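Local coordinates for protein (anthranilate synthase (trpg-subunit)) (Sulfolobus solfataricus, PDB 1QDL), which serves as the glutamine amidotransferase (TrpG) subunit of anthranilate synthase and belongs to the class I glutamine amidotransferase family, at residues 146-151 with 163-168; 111-116 with 152-157. All blocks are in the same frame, centred on the assembly; numbering follows the deposited sequence.

Overall arrangement
The first segment met from the N terminus, 111-116, covers the end of strand 108-114 and the loop after it. The chain then runs through strands 129-136 and 138-141 before strand 147-153; 146-151 takes in its start and 152-157 its last two residues and the turn that follows. Contact 2 closes the long loop back to 111-116. After a short turn, strand 159-164 returns alongside, and contact 1 closes this hairpin at 163-168. The segments alternate along the chain, so the two contacts cross. Strand 147-153 is common to both and lies between its two partners in the large mixed sheet. The contacts meet where Asp150 O approaches Val115 N and where Ala151 CB packs on Ile112 CG2.

Contact 1 (146-151 with 163-168)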
loop_
_atom_site.group_PDB
_atom_site.type_symbol
_atom_site.label_atom_id
_atom_site.label_comp_id
_atom_site.label_asym_id
_atom_site.label_seq_id
_atom_site.Cartn_x
_atom_site.Cartn_y
_atom_site.Cartn_z
ATOM N N PRO B 146 7.555 -24.480 -16.362
ATOM C CA PRO B 146 6.621 -23.745 -17.221
ATOM C C PRO B 146 7.158 -22.476 -17.872
ATOM O O PRO B 146 6.408 -21.761 -18.538
ATOM C CB PRO B 146 5.463 -23.429 -16.289
ATOM C CG PRO B 146 6.127 -23.253 -14.964
ATOM C CD PRO B 146 7.242 -24.277 -14.935
ATOM N N LEU B 147 8.442 -22.184 -17.680
ATOM C CA LEU B 147 9.028 -20.979 -18.256
ATOM C C LEU B 147 9.451 -21.161 -19.709
ATOM O O LEU B 147 9.797 -22.260 -20.140
ATOM C CB LEU B 147 10.220 -20.516 -17.408
ATOM C CG LEU B 147 9.795 -19.879 -16.082
ATOM C CD1 LEU B 147 11.002 -19.414 -15.284
ATOM C CD2 LEU B 147 8.861 -18.717 -16.375
ATOM N N ILE B 148 9.410 -20.068 -20.461
ATOM C CA ILE B 148 9.787 -20.073 -21.868
ATOM C C ILE B 148 10.700 -18.880 -22.164
ATOM O O ILE B 148 10.410 -17.758 -21.747
ATOM C CB ILE B 148 8.538 -19.984 -22.767
ATOM C CG1 ILE B 148 7.599 -21.150 -22.462
ATOM C CG2 ILE B 148 8.947 -19.979 -24.224
ATOM C CD1 ILE B 148 6.134 -20.804 -22.591
ATOM N N VAL B 149 11.806 -19.127 -22.865
ATOM C CA VAL B 149 12.749 -18.062 -23.215
ATOM C C VAL B 149 12.159 -17.269 -24.386
ATOM O O VAL B 149 11.714 -17.843 -25.379
ATOM C CB VAL B 149 14.145 -18.635 -23.604
ATOM C CG1 VAL B 149 15.061 -17.513 -24.081
ATOM C CG2 VAL B 149 14.771 -19.345 -22.406
ATOM N N ASP B 150 12.150 -15.946 -24.261
ATOM C CA ASP B 150 11.577 -15.090 -25.293
ATOM C C ASP B 150 12.587 -14.280 -26.070
ATOM O O ASP B 150 12.417 -14.031 -27.257
ATOM C CB ASP B 150 10.583 -14.123 -24.667
ATOM C CG ASP B 150 9.442 -14.826 -23.985
ATOM O OD1 ASP B 150 9.080 -15.942 -24.436
ATOM O OD2 ASP B 150 8.918 -14.251 -23.002
ATOM N N ALA B 151 13.630 -13.837 -25.391
ATOM C CA ALA B 151 14.636 -13.043 -26.054
ATOM C C ALA B 151 16.013 -13.548 -25.683
ATOM O O ALA B 151 16.194 -14.289 -24.713
ATOM C CB ALA B 151 14.483 -11.583 -25.669
ATOM N N HIS B 163 8.930 -15.905 -19.893
ATOM C CA HIS B 163 7.523 -15.775 -19.537
ATOM C C HIS B 163 6.958 -17.156 -19.211
ATOM O O HIS B 163 7.527 -18.178 -19.595
ATOM C CB HIS B 163 6.734 -15.096 -20.668
ATOM C CG HIS B 163 6.263 -16.032 -21.736
ATOM N ND1 HIS B 163 7.071 -16.449 -22.772
ATOM C CD2 HIS B 163 5.060 -16.620 -21.939
ATOM C CE1 HIS B 163 6.388 -17.252 -23.566
ATOM N NE2 HIS B 163 5.163 -17.372 -23.082
ATOM N N HIS B 164 5.847 -17.177 -18.484
ATOM C CA HIS B 164 5.199 -18.416 -18.069
ATOM C C HIS B 164 4.272 -18.986 -19.153
ATOM O O HIS B 164 3.628 -18.232 -19.877
ATOM C CB HIS B 164 4.411 -18.142 -16.788
ATOM C CG HIS B 164 4.022 -19.375 -16.043
ATOM N ND1 HIS B 164 2.830 -20.030 -16.262
ATOM C CD2 HIS B 164 4.667 -20.075 -15.082
ATOM C CE1 HIS B 164 2.758 -21.082 -15.466
ATOM N NE2 HIS B 164 3.860 -21.131 -14.740
ATOM N N GLU B 165 4.207 -20.314 -19.252
ATOM C CA GLU B 165 3.355 -20.982 -20.240
ATOM C C GLU B 165 1.914 -20.505 -20.201
ATOM O O GLU B 165 1.276 -20.373 -21.246
ATOM C CB GLU B 165 3.280 -22.479 -20.003
ATOM C CG GLU B 165 4.546 -23.254 -19.952
ATOM C CD GLU B 165 4.250 -24.695 -19.606
ATOM O OE1 GLU B 165 3.080 -25.097 -19.758
ATOM O OE2 GLU B 165 5.160 -25.428 -19.180
ATOM N N GLU B 166 1.382 -20.296 -18.998
ATOM C CA GLU B 166 -0.002 -19.867 -18.879
ATOM C C GLU B 166 -0.262 -18.640 -18.015
ATOM O O GLU B 166 -1.220 -17.909 -18.265
ATOM C CB GLU B 166 -0.870 -21.026 -18.392
ATOM C CG GLU B 166 -0.321 -21.764 -17.191
ATOM C CD GLU B 166 -1.335 -22.735 -16.607
ATOM O OE1 GLU B 166 -2.477 -22.779 -17.118
ATOM O OE2 GLU B 166 -0.989 -23.452 -15.638
ATOM N N TYR B 167 0.566 -18.403 -17.006
ATOM C CA TYR B 167 0.348 -17.231 -16.166
ATOM C C TYR B 167 0.812 -15.976 -16.888
ATOM O O TYR B 167 1.678 -16.032 -17.764
ATOM C CB TYR B 167 1.089 -17.372 -14.844
ATOM C CG TYR B 167 0.680 -18.590 -14.063
ATOM C CD1 TYR B 167 1.450 -19.046 -12.999
ATOM C CD2 TYR B 167 -0.473 -19.302 -14.396
ATOM C CE1 TYR B 167 1.088 -20.180 -12.287
ATOM C CE2 TYR B 167 -0.842 -20.440 -13.690
ATOM C CZ TYR B 167 -0.058 -20.873 -12.637
ATOM O OH TYR B 167 -0.405 -22.004 -11.935
ATOM N N PRO B 168 0.239 -14.818 -16.525
ATOM C CA PRO B 168 0.599 -13.539 -17.145
ATOM C C PRO B 168 1.860 -12.976 -16.511
ATOM O O PRO B 168 1.905 -11.796 -16.159
ATOM C CB PRO B 168 -0.602 -12.662 -16.853
ATOM C CG PRO B 168 -1.067 -13.156 -15.510
ATOM C CD PRO B 168 -0.778 -14.645 -15.471
#
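Leu147 pairs with His164 and Ile148 with His163 in antiparallel register, the second pair joined by two backbone hydrogen bonds, Ile148 N to His163 O (2.8 Å) and His163 N to Ile148 O (3.0 Å). The His163 ring turns back toward strand 147-153, its first torsion (chi1 85°) placing CG over the backbone. There ND1 donates to the syn lone pair of Asp150 OD1 at 2.7 Å. Carboxylate and ring planes are 28° apart, and the bond is bent, with 132° at the hydrogen. Ile148 lies against the same ring: its CB is 3.6 Å from His163 CE1, and its CD1 reaches NE2. Leu147 and His164 point to the other face of the sheet. Pro146, just before the strand and after a cis peptide bond, sets its CG 3.1 Å from His164 NE2. On its ND1 side the His164 ring is held by two backbone N-H groups, of Tyr167 (2.9 Å) and Glu166, while Tyr167 packs over one ring face. Phe94 also meets the His164 ring. The two strands, 147-153 and 159-164, form a beta hairpin in the mixed sheet of this class I glutamine amidotransferase.

Contact 2 (111-116 with 152-157); sequences NIILVN and ISAEDN
Ile113 lays its CD1 on Ala154, 3.4 Å from Ala154 CB, just where strand 147-153 gives way to a turn. This is antiparallel beta pairing inside the large mixed sheet of the class I amidotransferase fold, between strands 108-114 and 147-153. Ile113 and Ile152 form the hydrogen-bonded pair. Ile113 N donates to Ile152 O at 2.8 Å, and Ile152 N returns a bond to Ile113 O. Their side chains share one face, where Ile152 CG2 sits 4.0 Å from Ile113 CB. Val115 CG1 approaches the same methyl at 4.2 Å. Ile112 and Ser153 point to the other face, where Ile112 also packs on Phe130 of the adjoining strand 129-136. Beyond the last bridge the pairing goes on for one more bond, Ala154 N to Asn111 O. Residues 154-156 then take up helical backbone angles. Asp156 in this turn forms a salt bridge with Arg134. Glu155 folds back toward strand 108-114: a chi1 of 42° and a bend at the next torsion turn its carboxylate toward Asn111. Its OE1 is hydrogen-bonded by Ser110 OG and also accepts from Asn111 N at 3.0 Å, met on the syn side and 28° out of the carboxylate plane.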
loop_
_atom_site.group_PDB
_atom_site.type_symbol
_atom_site.label_atom_id
_atom_site.label_comp_id
_atom_site.label_asym_id
_atom_site.label_seq_id
_atom_site.Cartn_x
_atom_site.Cartn_y
_atom_site.Cartn_z
ATOM N N ASN B 111 21.904 -5.907 -27.995
ATOM C CA ASN B 111 20.939 -6.132 -29.057
ATOM C C ASN B 111 20.112 -7.321 -28.656
ATOM O O ASN B 111 20.582 -8.456 -28.695
ATOM C CB ASN B 111 21.633 -6.436 -30.375
ATOM C CG ASN B 111 21.967 -5.188 -31.147
ATOM O OD1 ASN B 111 23.073 -5.044 -31.666
ATOM N ND2 ASN B 111 21.010 -4.266 -31.226
ATOM N N ILE B 112 18.879 -7.054 -28.252
ATOM C CA ILE B 112 17.988 -8.114 -27.842
ATOM C C ILE B 112 17.401 -8.749 -29.088
ATOM O O ILE B 112 16.985 -8.060 -30.026
ATOM C CB ILE B 112 16.848 -7.572 -26.967
ATOM C CG1 ILE B 112 17.396 -6.550 -25.967
ATOM C CG2 ILE B 112 16.154 -8.716 -26.263
ATOM C CD1 ILE B 112 18.613 -7.013 -25.187
ATOM N N ILE B 113 17.388 -10.072 -29.107
ATOM C CA ILE B 113 16.827 -10.780 -30.237
ATOM C C ILE B 113 15.650 -11.593 -29.749
ATOM O O ILE B 113 15.807 -12.558 -28.992
ATOM C CB ILE B 113 17.837 -11.730 -30.884
ATOM C CG1 ILE B 113 19.102 -10.970 -31.249
ATOM C CG2 ILE B 113 17.240 -12.337 -32.127
ATOM C CD1 ILE B 113 20.310 -11.841 -31.306
ATOM N N LEU B 114 14.464 -11.177 -30.164
ATOM C CA LEU B 114 13.262 -11.879 -29.790
ATOM C C LEU B 114 13.360 -13.231 -30.464
ATOM O O LEU B 114 13.673 -13.327 -31.650
ATOM C CB LEU B 114 12.032 -11.124 -30.279
ATOM C CG LEU B 114 11.724 -9.826 -29.531
ATOM C CD1 LEU B 114 10.334 -9.317 -29.905
ATOM C CD2 LEU B 114 11.815 -10.085 -28.035
ATOM N N VAL B 115 13.117 -14.280 -29.694
ATOM C CA VAL B 115 13.182 -15.629 -30.219
ATOM C C VAL B 115 11.898 -16.353 -29.860
ATOM O O VAL B 115 11.900 -17.566 -29.650
ATOM C CB VAL B 115 14.385 -16.399 -29.628
ATOM C CG1 VAL B 115 15.686 -15.725 -30.050
ATOM C CG2 VAL B 115 14.282 -16.446 -28.108
ATOM N N ASN B 116 10.802 -15.603 -29.776
ATOM C CA ASN B 116 9.519 -16.203 -29.443
ATOM C C ASN B 116 8.971 -16.939 -30.661
ATOM O O ASN B 116 8.920 -16.396 -31.765
ATOM C CB ASN B 116 8.521 -15.144 -28.945
ATOM C CG ASN B 116 8.452 -13.923 -29.843
ATOM O OD1 ASN B 116 9.420 -13.567 -30.519
ATOM N ND2 ASN B 116 7.295 -13.265 -29.848
ATOM N N ILE B 152 16.989 -13.126 -26.465
ATOM C CA ILE B 152 18.347 -13.553 -26.243
ATOM C C ILE B 152 19.320 -12.421 -26.562
ATOM O O ILE B 152 19.006 -11.504 -27.319
ATOM C CB ILE B 152 18.610 -14.805 -27.105
ATOM C CG1 ILE B 152 19.293 -15.859 -26.252
ATOM C CG2 ILE B 152 19.366 -14.452 -28.366
ATOM C CD1 ILE B 152 18.302 -16.795 -25.611
ATOM N N SER B 153 20.494 -12.477 -25.949
ATOM C CA SER B 153 21.527 -11.469 -26.157
ATOM C C SER B 153 22.302 -11.850 -27.421
ATOM O O SER B 153 22.723 -12.998 -27.582
ATOM C CB SER B 153 22.459 -11.441 -24.942
ATOM O OG SER B 153 23.390 -10.384 -25.023
ATOM N N ALA B 154 22.493 -10.888 -28.318
ATOM C CA ALA B 154 23.193 -11.140 -29.576
ATOM C C ALA B 154 24.673 -11.443 -29.403
ATOM O O ALA B 154 25.199 -12.462 -29.874
ATOM C CB ALA B 154 23.031 -9.947 -30.493
ATOM N N GLU B 155 25.331 -10.527 -28.719
ATOM C CA GLU B 155 26.753 -10.591 -28.457
ATOM C C GLU B 155 27.132 -11.568 -27.341
ATOM O O GLU B 155 28.040 -12.385 -27.488
ATOM C CB GLU B 155 27.218 -9.177 -28.103
ATOM C CG GLU B 155 26.242 -8.418 -27.175
ATOM C CD GLU B 155 25.125 -7.671 -27.903
ATOM O OE1 GLU B 155 23.968 -8.146 -27.859
ATOM O OE2 GLU B 155 25.399 -6.605 -28.500
ATOM N N ASP B 156 26.414 -11.473 -26.233
ATOM C CA ASP B 156 26.645 -12.284 -25.049
ATOM C C ASP B 156 26.050 -13.683 -25.178
ATOM O O ASP B 156 26.672 -14.684 -24.818
ATOM C CB ASP B 156 26.012 -11.559 -23.860
ATOM C CG ASP B 156 26.703 -11.858 -22.549
ATOM O OD1 ASP B 156 27.509 -12.814 -22.482
ATOM O OD2 ASP B 156 26.430 -11.130 -21.574
ATOM N N ASN B 157 24.833 -13.719 -25.703
ATOM C CA ASN B 157 24.036 -14.927 -25.877
ATOM C C ASN B 157 23.485 -15.467 -24.567
ATOM O O ASN B 157 23.588 -16.654 -24.270
ATOM C CB ASN B 157 24.795 -16.031 -26.604
ATOM C CG ASN B 157 23.884 -16.820 -27.531
ATOM O OD1 ASN B 157 23.824 -16.546 -28.728
ATOM N ND2 ASN B 157 23.153 -17.786 -26.975
#